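PDB 2WPW: ORF14 from Streptomyces clavuligerus, which is a tandem GCN5-related N-acetyltransferase that binds acetyl-CoA and probably transfers acyl groups. Local coordinates for residues 124-129 and 324-329; 148-153 and 329-334; 185-190 and 233-238. All blocks are in the same frame, centred on the assembly; numbering follows the deposited sequence.

Interaction 1 (124-129 and 324-329); sequences TVVESL and PYDRWV
Val125 and Val329 form an antiparallel hydrogen-bonded pair, as do Glu127 and Arg327; Val126 and Trp328 make the non-hydrogen-bonded pair between them. Of the four backbone bonds, the straightest runs from Glu127 N to Arg327 O (2.8 Å, 171° at the hydrogen). The Glu127 side chain passes Val329 nearly at a right angle, OE2 lying 3.2 Å from Val329 CG2. Its CG stands opposite the carbonyl carbon (chi1 -51°) and the chain then runs extended, which carries the carboxylate past the valine methyls. Leu129 divides its branches: Leu129 CD1 lies 3.5 Å from Arg327 CG, while CD2 meets Pro324 CB at 3.6 Å. On the face of Val126 and Trp328, Val126 CG2 comes obliquely to Trp328 CD1 (4.2 Å). Where direct pairing ends, a water accepts from Leu129 N and donates to Tyr325 O, bridging the two backbones.

A second shell fixes the polar ends. Glu127 OE2 forms a salt bridge with Arg150, the Arg327 guanidinium reaches Glu308, and Asp326 OD1 bonds to His158 ND1. A classic beta bulge sets two residues, Tyr325 and Asp326, opposite the single His158 of strand 149-162. Val125 lies about 4 Å, side chain to nearest atom, from the bound acetyl-CoA. The arrangement is that of a GNAT sheet in which a strand from the C-terminal end of the chain pairs with the one following the cofactor-binding helix.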
loop_
_atom_site.group_PDB
_atom_site.type_symbol
_atom_site.label_atom_id
_atom_site.label_comp_id
_atom_site.label_asym_id
_atom_site.label_seq_id
_atom_site.Cartn_x
_atom_site.Cartn_y
_atom_site.Cartn_z
ATOM N N THR A 124 -7.565 -7.705 1.654
ATOM C CA THR A 124 -6.647 -8.139 0.617
ATOM C C THR A 124 -5.926 -9.400 1.069
ATOM O O THR A 124 -5.375 -9.459 2.172
ATOM C CB THR A 124 -5.631 -7.083 0.386
ATOM O OG1 THR A 124 -6.315 -5.933 -0.087
ATOM C CG2 THR A 124 -4.599 -7.541 -0.688
ATOM N N VAL A 125 -5.905 -10.416 0.214
ATOM C CA VAL A 125 -5.397 -11.714 0.654
ATOM C C VAL A 125 -4.335 -12.150 -0.317
ATOM O O VAL A 125 -4.589 -12.145 -1.518
ATOM C CB VAL A 125 -6.547 -12.771 0.687
ATOM C CG1 VAL A 125 -6.036 -14.189 1.049
ATOM C CG2 VAL A 125 -7.675 -12.313 1.625
ATOM N N VAL A 126 -3.155 -12.548 0.173
ATOM C CA VAL A 126 -2.073 -12.921 -0.766
ATOM C C VAL A 126 -2.270 -14.311 -1.328
ATOM O O VAL A 126 -2.375 -15.250 -0.547
ATOM C CB VAL A 126 -0.688 -12.856 -0.101
ATOM C CG1 VAL A 126 0.381 -13.351 -1.090
ATOM C CG2 VAL A 126 -0.412 -11.413 0.361
ATOM N N GLU A 127 -2.351 -14.452 -2.658
ATOM C CA GLU A 127 -2.495 -15.778 -3.265
ATOM C C GLU A 127 -1.571 -15.927 -4.426
ATOM O O GLU A 127 -0.728 -15.054 -4.679
ATOM C CB GLU A 127 -3.900 -16.033 -3.742
ATOM C CG GLU A 127 -4.910 -15.742 -2.676
ATOM C CD GLU A 127 -6.273 -16.363 -2.976
ATOM O OE1 GLU A 127 -6.282 -17.603 -3.125
ATOM O OE2 GLU A 127 -7.300 -15.608 -3.054
ATOM N N SER A 128 -1.734 -17.021 -5.146
ATOM C CA SER A 128 -0.785 -17.394 -6.170
ATOM C C SER A 128 -1.167 -16.841 -7.502
ATOM O O SER A 128 -2.344 -16.760 -7.844
ATOM C CB SER A 128 -0.692 -18.925 -6.292
ATOM O OG SER A 128 0.042 -19.411 -5.214
ATOM N N LEU A 129 -0.152 -16.492 -8.266
ATOM C CA LEU A 129 -0.355 -16.122 -9.632
ATOM C C LEU A 129 -0.376 -17.411 -10.468
ATOM O O LEU A 129 0.476 -18.286 -10.275
ATOM C CB LEU A 129 0.817 -15.267 -10.044
ATOM C CG LEU A 129 0.583 -13.896 -10.665
ATOM C CD1 LEU A 129 -0.761 -13.322 -10.273
ATOM C CD2 LEU A 129 1.779 -12.946 -10.338
ATOM N N PRO A 324 6.350 -10.540 -12.159
ATOM C CA PRO A 324 5.127 -10.912 -11.436
ATOM C C PRO A 324 5.424 -11.975 -10.378
ATOM O O PRO A 324 5.898 -13.066 -10.701
ATOM C CB PRO A 324 4.196 -11.479 -12.529
ATOM C CG PRO A 324 4.758 -11.028 -13.795
ATOM C CD PRO A 324 6.275 -10.868 -13.588
ATOM N N TYR A 325 5.153 -11.671 -9.128
ATOM C CA TYR A 325 5.538 -12.545 -8.085
ATOM C C TYR A 325 4.330 -13.220 -7.422
ATOM O O TYR A 325 4.221 -14.463 -7.434
ATOM C CB TYR A 325 6.429 -11.815 -7.074
ATOM C CG TYR A 325 7.141 -12.779 -6.156
ATOM C CD1 TYR A 325 8.299 -13.439 -6.586
ATOM C CD2 TYR A 325 6.645 -13.067 -4.898
ATOM C CE1 TYR A 325 8.944 -14.359 -5.777
ATOM C CE2 TYR A 325 7.282 -14.003 -4.081
ATOM C CZ TYR A 325 8.426 -14.628 -4.538
ATOM O OH TYR A 325 9.056 -15.523 -3.749
ATOM N N ASP A 326 3.441 -12.418 -6.841
ATOM C CA ASP A 326 2.279 -12.950 -6.156
ATOM C C ASP A 326 0.991 -12.124 -6.450
ATOM O O ASP A 326 1.058 -11.086 -7.145
ATOM C CB ASP A 326 2.545 -13.116 -4.639
ATOM C CG ASP A 326 3.026 -11.830 -3.947
ATOM O OD1 ASP A 326 2.762 -10.721 -4.433
ATOM O OD2 ASP A 326 3.663 -11.932 -2.876
ATOM N N ARG A 327 -0.167 -12.587 -5.951
ATOM C CA ARG A 327 -1.462 -12.081 -6.428
ATOM C C ARG A 327 -2.255 -11.499 -5.247
ATOM O O ARG A 327 -2.521 -12.209 -4.309
ATOM C CB ARG A 327 -2.231 -13.229 -7.096
ATOM C CG ARG A 327 -3.358 -12.761 -8.009
ATOM C CD ARG A 327 -4.299 -13.880 -8.467
ATOM N NE ARG A 327 -5.457 -13.306 -9.163
ATOM C CZ ARG A 327 -6.675 -13.858 -9.180
ATOM N NH1 ARG A 327 -6.921 -15.003 -8.567
ATOM N NH2 ARG A 327 -7.651 -13.266 -9.812
ATOM N N TRP A 328 -2.605 -10.209 -5.290
ATOM C CA TRP A 328 -3.309 -9.546 -4.228
ATOM C C TRP A 328 -4.829 -9.637 -4.446
ATOM O O TRP A 328 -5.383 -8.778 -5.082
ATOM C CB TRP A 328 -2.845 -8.083 -4.165
ATOM C CG TRP A 328 -1.502 -7.908 -3.491
ATOM C CD1 TRP A 328 -0.670 -8.916 -3.054
ATOM C CD2 TRP A 328 -0.786 -6.681 -3.254
ATOM N NE1 TRP A 328 0.465 -8.398 -2.538
ATOM C CE2 TRP A 328 0.434 -7.034 -2.625
ATOM C CE3 TRP A 328 -1.076 -5.314 -3.467
ATOM C CZ2 TRP A 328 1.378 -6.078 -2.199
ATOM C CZ3 TRP A 328 -0.145 -4.354 -3.054
ATOM C CH2 TRP A 328 1.070 -4.740 -2.407
ATOM N N VAL A 329 -5.482 -10.695 -3.942
ATOM C CA VAL A 329 -6.913 -10.971 -4.194
ATOM C C VAL A 329 -7.852 -10.226 -3.193
ATOM O O VAL A 329 -7.538 -10.139 -2.026
ATOM C CB VAL A 329 -7.192 -12.482 -4.112
ATOM C CG1 VAL A 329 -8.636 -12.821 -4.618
ATOM C CG2 VAL A 329 -6.091 -13.292 -4.847
HETATM O O HOH W 1 2.466 -16.430 -7.628
#

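Interaction 2 (148-153 and 329-334); sequences AHRSDI and VFWTAE
His149 and Thr332 bond to each other in both directions, as expected of an antiparallel hydrogen-bonded pair: His149 N reaches Thr332 O at 3.0 Å, almost straight at 170°, and Thr332 N reaches His149 O at 3.1 Å. Two residues on, Ser151 N donates to Phe330 O (2.8 Å), extending the pairing beyond the short regular strand 149-150. Ser151 turns OG away from its own N (chi1 158°) and accepts from Ile153 N at 3.1 Å, an ST turn that brings Ile153 back toward Phe330. There a water joins the backbones, accepting from Phe330 N and donating to Ile153 O.

This is a tandem GNAT arrangement in which strand 323-334, late in the chain, lies between strands 120-127 and 149-162, as the seventh strand of a single GNAT domain lies between its fifth and sixth.

Around the backbone bonds, Arg150 and Trp331 run side by side. Arg150 CG sits over the indole in a CH-pi contact, 3.7 Å from the centroid of the six-membered ring. The exact placing of the guanidinium is doubtful, though its partner is Glu127, to which Trp331 NE1 also donates a weak bond. Ala148 approaches the rim of the same ring, CB 3.8 Å from Trp331 CE3, with its carbonyl carbon near the ring plane. Ala140 and Ala143 of helix 138-146 also touch this tryptophan. At one end of the contact Ala148 CB meets Ala333 CB at 4.0 Å; at the other Ile153 CG1 crosses to Phe330 CD2 at 3.9 Å.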
loop_
_atom_site.group_PDB
_atom_site.type_symbol
_atom_site.label_atom_id
_atom_site.label_comp_id
_atom_site.label_asym_id
_atom_site.label_seq_id
_atom_site.Cartn_x
_atom_site.Cartn_y
_atom_site.Cartn_z
ATOM N N ALA A 148 -15.902 -15.541 4.098
ATOM C CA ALA A 148 -15.643 -14.522 3.135
ATOM C C ALA A 148 -15.708 -15.116 1.734
ATOM O O ALA A 148 -15.568 -16.333 1.595
ATOM C CB ALA A 148 -14.289 -13.933 3.375
ATOM N N HIS A 149 -15.918 -14.266 0.710
ATOM C CA HIS A 149 -15.839 -14.709 -0.700
ATOM C C HIS A 149 -14.886 -13.862 -1.533
ATOM O O HIS A 149 -14.668 -12.706 -1.224
ATOM C CB HIS A 149 -17.220 -14.767 -1.330
ATOM C CG HIS A 149 -18.151 -15.701 -0.619
ATOM N ND1 HIS A 149 -18.833 -15.351 0.533
ATOM C CD2 HIS A 149 -18.509 -16.987 -0.888
ATOM C CE1 HIS A 149 -19.586 -16.370 0.926
ATOM N NE2 HIS A 149 -19.405 -17.375 0.084
ATOM N N ARG A 150 -14.282 -14.457 -2.557
ATOM C CA ARG A 150 -13.469 -13.714 -3.505
ATOM C C ARG A 150 -14.375 -12.774 -4.231
ATOM O O ARG A 150 -15.444 -13.125 -4.683
ATOM C CB ARG A 150 -12.726 -14.612 -4.475
ATOM C CG ARG A 150 -11.446 -15.043 -3.898
ATOM C CD ARG A 150 -10.635 -15.841 -4.847
ATOM N NE ARG A 150 -10.775 -17.247 -4.534
ATOM C CZ ARG A 150 -9.924 -17.941 -3.797
ATOM N NH1 ARG A 150 -8.865 -17.379 -3.283
ATOM N NH2 ARG A 150 -10.155 -19.207 -3.567
ATOM N N SER A 151 -13.967 -11.545 -4.262
ATOM C CA SER A 151 -14.765 -10.533 -4.819
ATOM C C SER A 151 -14.606 -10.577 -6.327
ATOM O O SER A 151 -13.826 -11.359 -6.879
ATOM C CB SER A 151 -14.238 -9.221 -4.301
ATOM O OG SER A 151 -14.649 -8.243 -5.183
ATOM N N ASP A 152 -15.321 -9.711 -7.016
ATOM C CA ASP A 152 -15.252 -9.736 -8.449
ATOM C C ASP A 152 -14.378 -8.594 -9.003
ATOM O O ASP A 152 -14.133 -8.543 -10.189
ATOM C CB ASP A 152 -16.665 -9.696 -9.026
ATOM C CG ASP A 152 -17.328 -8.320 -8.847
ATOM O OD1 ASP A 152 -16.616 -7.333 -8.467
ATOM O OD2 ASP A 152 -18.563 -8.231 -9.090
ATOM N N ILE A 153 -13.904 -7.681 -8.172
ATOM C CA ILE A 153 -12.990 -6.688 -8.692
ATOM C C ILE A 153 -11.656 -7.342 -9.063
ATOM O O ILE A 153 -11.178 -8.211 -8.359
ATOM C CB ILE A 153 -12.791 -5.533 -7.725
ATOM C CG1 ILE A 153 -12.947 -6.007 -6.286
ATOM C CG2 ILE A 153 -13.879 -4.486 -7.951
ATOM C CD1 ILE A 153 -13.585 -4.922 -5.390
ATOM N N VAL A 329 -5.482 -10.695 -3.942
ATOM C CA VAL A 329 -6.913 -10.971 -4.194
ATOM C C VAL A 329 -7.852 -10.226 -3.193
ATOM O O VAL A 329 -7.538 -10.139 -2.026
ATOM C CB VAL A 329 -7.192 -12.482 -4.112
ATOM C CG1 VAL A 329 -8.636 -12.821 -4.618
ATOM C CG2 VAL A 329 -6.091 -13.292 -4.847
ATOM N N PHE A 330 -8.971 -9.665 -3.667
ATOM C CA PHE A 330 -9.880 -8.905 -2.774
ATOM C C PHE A 330 -11.047 -9.741 -2.304
ATOM O O PHE A 330 -11.693 -10.406 -3.096
ATOM C CB PHE A 330 -10.389 -7.624 -3.474
ATOM C CG PHE A 330 -9.276 -6.794 -4.029
ATOM C CD1 PHE A 330 -8.265 -6.330 -3.192
ATOM C CD2 PHE A 330 -9.175 -6.556 -5.382
ATOM C CE1 PHE A 330 -7.178 -5.610 -3.696
ATOM C CE2 PHE A 330 -8.095 -5.822 -5.894
ATOM C CZ PHE A 330 -7.085 -5.364 -5.045
ATOM N N TRP A 331 -11.336 -9.693 -1.016
ATOM C CA TRP A 331 -12.438 -10.469 -0.482
ATOM C C TRP A 331 -13.387 -9.556 0.264
ATOM O O TRP A 331 -13.020 -8.465 0.692
ATOM C CB TRP A 331 -11.979 -11.646 0.415
ATOM C CG TRP A 331 -11.039 -12.680 -0.195
ATOM C CD1 TRP A 331 -9.849 -12.432 -0.843
ATOM C CD2 TRP A 331 -11.149 -14.120 -0.130
ATOM N NE1 TRP A 331 -9.248 -13.622 -1.236
ATOM C CE2 TRP A 331 -10.008 -14.668 -0.802
ATOM C CE3 TRP A 331 -12.114 -15.001 0.389
ATOM C CZ2 TRP A 331 -9.800 -16.039 -0.952
ATOM C CZ3 TRP A 331 -11.898 -16.385 0.250
ATOM C CH2 TRP A 331 -10.739 -16.886 -0.412
ATOM N N THR A 332 -14.637 -9.994 0.370
ATOM C CA THR A 332 -15.674 -9.257 1.082
ATOM C C THR A 332 -16.436 -10.283 1.907
ATOM O O THR A 332 -16.418 -11.494 1.616
ATOM C CB THR A 332 -16.733 -8.605 0.153
ATOM O OG1 THR A 332 -17.212 -9.592 -0.738
ATOM C CG2 THR A 332 -16.167 -7.484 -0.701
ATOM N N ALA A 333 -17.114 -9.793 2.930
ATOM C CA ALA A 333 -17.943 -10.630 3.724
ATOM C C ALA A 333 -18.953 -9.764 4.413
ATOM O O ALA A 333 -18.784 -8.542 4.548
ATOM C CB ALA A 333 -17.101 -11.395 4.764
ATOM N N GLU A 334 -20.010 -10.418 4.854
ATOM C CA GLU A 334 -21.116 -9.726 5.444
ATOM C C GLU A 334 -20.757 -9.525 6.881
ATOM O O GLU A 334 -20.184 -10.407 7.461
ATOM C CB GLU A 334 -22.390 -10.583 5.306
ATOM C CG GLU A 334 -22.990 -10.558 3.896
ATOM C CD GLU A 334 -24.238 -11.425 3.799
ATOM O OE1 GLU A 334 -25.329 -10.905 4.047
ATOM O OE2 GLU A 334 -24.131 -12.631 3.489
HETATM O O HOH W 2 -9.489 -9.617 -6.256
#

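Interaction 3 (185-190 and 233-238); sequences WGTITP and RRAYHT
Trp185 and His237 are bridged as an antiparallel hydrogen-bonded pair, joining the end of strand 180-185, outermost in the sheet of the second GNAT unit, to strand 234-242. His237 N bonds to Trp185 O at 3.0 Å; the return bond, Trp185 N to His237 O, is longer at 3.3 Å, from above the carbonyl plane. The tight part is aromatic. The imidazole lies in an offset stack on the indole five-membered ring, planes 14° apart, and His237 CB sits over that ring, 3.4 Å from its centroid. Trp185 CG sits between its backbone N and carbonyl carbon (chi1 64°), which brings the indole against His237. Pro190 CD lies against the opposite indole face, toward its rim. With an alanine at Trp185, the space between His237 and Pro190 would probably be left unfilled and the imidazole would lose its stacking partner.

Contact thins beyond Gly186. Gly186 CA makes a CA-H...O contact with Ala235 O, and partly exposed Thr187 offers little more than a methyl, CG2 standing 3.6 Å from Ala235 N. A weak, bent hydrogen bond ties the imidazole to this looser side, His237 ND1 to Gly186 O at 2.8 Å with 125° at the hydrogen.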
loop_
_atom_site.group_PDB
_atom_site.type_symbol
_atom_site.label_atom_id
_atom_site.label_comp_id
_atom_site.label_asym_id
_atom_site.label_seq_id
_atom_site.Cartn_x
_atom_site.Cartn_y
_atom_site.Cartn_z
ATOM N N TRP A 185 10.196 16.915 -7.552
ATOM C CA TRP A 185 9.922 17.357 -6.198
ATOM C C TRP A 185 9.977 16.153 -5.223
ATOM O O TRP A 185 10.142 15.002 -5.657
ATOM C CB TRP A 185 8.586 18.089 -6.176
ATOM C CG TRP A 185 7.366 17.297 -6.519
ATOM C CD1 TRP A 185 6.607 16.537 -5.668
ATOM C CD2 TRP A 185 6.700 17.239 -7.800
ATOM N NE1 TRP A 185 5.504 16.001 -6.341
ATOM C CE2 TRP A 185 5.533 16.421 -7.639
ATOM C CE3 TRP A 185 6.961 17.820 -9.061
ATOM C CZ2 TRP A 185 4.637 16.166 -8.679
ATOM C CZ3 TRP A 185 6.087 17.547 -10.105
ATOM C CH2 TRP A 185 4.930 16.697 -9.903
ATOM N N GLY A 186 9.816 16.414 -3.928
ATOM C CA GLY A 186 9.985 15.437 -2.871
ATOM C C GLY A 186 8.646 15.065 -2.254
ATOM O O GLY A 186 7.660 14.774 -3.000
ATOM N N THR A 187 8.571 15.091 -0.912
ATOM C CA THR A 187 7.342 14.643 -0.244
ATOM C C THR A 187 6.125 15.555 -0.395
ATOM O O THR A 187 4.982 15.101 -0.243
ATOM C CB THR A 187 7.613 14.406 1.232
ATOM O OG1 THR A 187 8.150 15.615 1.762
ATOM C CG2 THR A 187 8.662 13.287 1.417
ATOM N N ILE A 188 6.346 16.832 -0.695
ATOM C CA ILE A 188 5.224 17.753 -0.804
ATOM C C ILE A 188 5.105 18.325 -2.194
ATOM O O ILE A 188 6.050 18.873 -2.709
ATOM C CB ILE A 188 5.302 18.938 0.167
ATOM C CG1 ILE A 188 5.691 18.517 1.595
ATOM C CG2 ILE A 188 3.931 19.667 0.194
ATOM C CD1 ILE A 188 4.734 17.442 2.225
ATOM N N THR A 189 3.947 18.146 -2.817
ATOM C CA THR A 189 3.628 18.733 -4.117
ATOM C C THR A 189 3.784 20.278 -4.141
ATOM O O THR A 189 3.235 21.010 -3.257
ATOM C CB THR A 189 2.148 18.372 -4.511
ATOM O OG1 THR A 189 1.972 16.949 -4.580
ATOM C CG2 THR A 189 1.788 18.948 -5.839
ATOM N N PRO A 190 4.582 20.797 -5.084
ATOM C CA PRO A 190 4.686 22.246 -5.206
ATOM C C PRO A 190 3.314 22.887 -5.410
ATOM O O PRO A 190 2.492 22.302 -6.122
ATOM C CB PRO A 190 5.487 22.423 -6.483
ATOM C CG PRO A 190 6.411 21.220 -6.464
ATOM C CD PRO A 190 5.590 20.107 -5.889
ATOM N N ARG A 233 8.175 8.427 5.680
ATOM C CA ARG A 233 8.499 8.046 4.294
ATOM C C ARG A 233 9.029 9.250 3.521
ATOM O O ARG A 233 8.454 10.323 3.589
ATOM C CB ARG A 233 7.276 7.439 3.547
ATOM C CG ARG A 233 6.865 6.055 4.057
ATOM C CD ARG A 233 5.359 5.775 3.763
ATOM N NE ARG A 233 5.003 4.420 4.132
ATOM C CZ ARG A 233 5.277 3.368 3.360
ATOM N NH1 ARG A 233 5.891 3.561 2.186
ATOM N NH2 ARG A 233 4.939 2.137 3.755
ATOM N N ARG A 234 10.091 9.027 2.769
ATOM C CA ARG A 234 10.584 9.956 1.776
ATOM C C ARG A 234 9.951 9.594 0.438
ATOM O O ARG A 234 9.528 8.450 0.224
ATOM C CB ARG A 234 12.084 9.748 1.545
ATOM C CG ARG A 234 13.015 10.686 2.311
ATOM C CD ARG A 234 13.772 9.973 3.346
ATOM N NE ARG A 234 14.621 8.922 2.774
ATOM C CZ ARG A 234 15.161 7.989 3.547
ATOM N NH1 ARG A 234 14.927 8.050 4.855
ATOM N NH2 ARG A 234 15.909 7.037 3.043
ATOM N N ALA A 235 9.931 10.546 -0.489
ATOM C CA ALA A 235 9.278 10.294 -1.787
ATOM C C ALA A 235 9.996 11.082 -2.894
ATOM O O ALA A 235 10.471 12.181 -2.616
ATOM C CB ALA A 235 7.791 10.662 -1.717
ATOM N N TYR A 236 10.085 10.479 -4.095
ATOM C CA TYR A 236 10.750 11.035 -5.286
ATOM C C TYR A 236 9.728 11.183 -6.467
ATOM O O TYR A 236 9.107 10.221 -6.900
ATOM C CB TYR A 236 11.962 10.127 -5.702
ATOM C CG TYR A 236 12.949 10.036 -4.579
ATOM C CD1 TYR A 236 12.807 9.085 -3.574
ATOM C CD2 TYR A 236 13.956 10.977 -4.451
ATOM C CE1 TYR A 236 13.683 9.050 -2.488
ATOM C CE2 TYR A 236 14.844 10.952 -3.381
ATOM C CZ TYR A 236 14.703 10.005 -2.401
ATOM O OH TYR A 236 15.591 10.022 -1.329
ATOM N N HIS A 237 9.561 12.390 -6.995
ATOM C CA HIS A 237 8.580 12.593 -8.036
ATOM C C HIS A 237 9.290 13.175 -9.225
ATOM O O HIS A 237 10.185 14.041 -9.076
ATOM C CB HIS A 237 7.530 13.573 -7.545
ATOM C CG HIS A 237 6.600 13.020 -6.498
ATOM N ND1 HIS A 237 6.851 13.121 -5.146
ATOM C CD2 HIS A 237 5.397 12.401 -6.608
ATOM C CE1 HIS A 237 5.847 12.578 -4.472
ATOM N NE2 HIS A 237 4.947 12.145 -5.340
ATOM N N THR A 238 8.922 12.765 -10.427
ATOM C CA THR A 238 9.487 13.476 -11.547
ATOM C C THR A 238 8.295 13.932 -12.321
ATOM O O THR A 238 7.340 13.176 -12.498
ATOM C CB THR A 238 10.402 12.567 -12.378
ATOM O OG1 THR A 238 11.542 12.245 -11.593
ATOM C CG2 THR A 238 10.920 13.270 -13.628
#

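In the fold
From the N terminus, the chain first lays down 124-129 and then 148-153, whose partners come 195 and 176 residues later. Interaction 3 is the first to close, a short, largely helical loop between 185-190 and 233-238, and is nested inside the long loops of the other two. Only with strand 323-334 do interactions 1 and 2 close; their segments alternate along the sequence, so these loops cross, and they share Val329. Together they set strand 323-334 between 120-127 and 149-162, where the sheets of the two units meet, 149-162 also bordering 301-307. Interaction 3 fastens the far border of the second unit, on the opposite side of the chain's centre, about 29 Å from interaction 1 between centres.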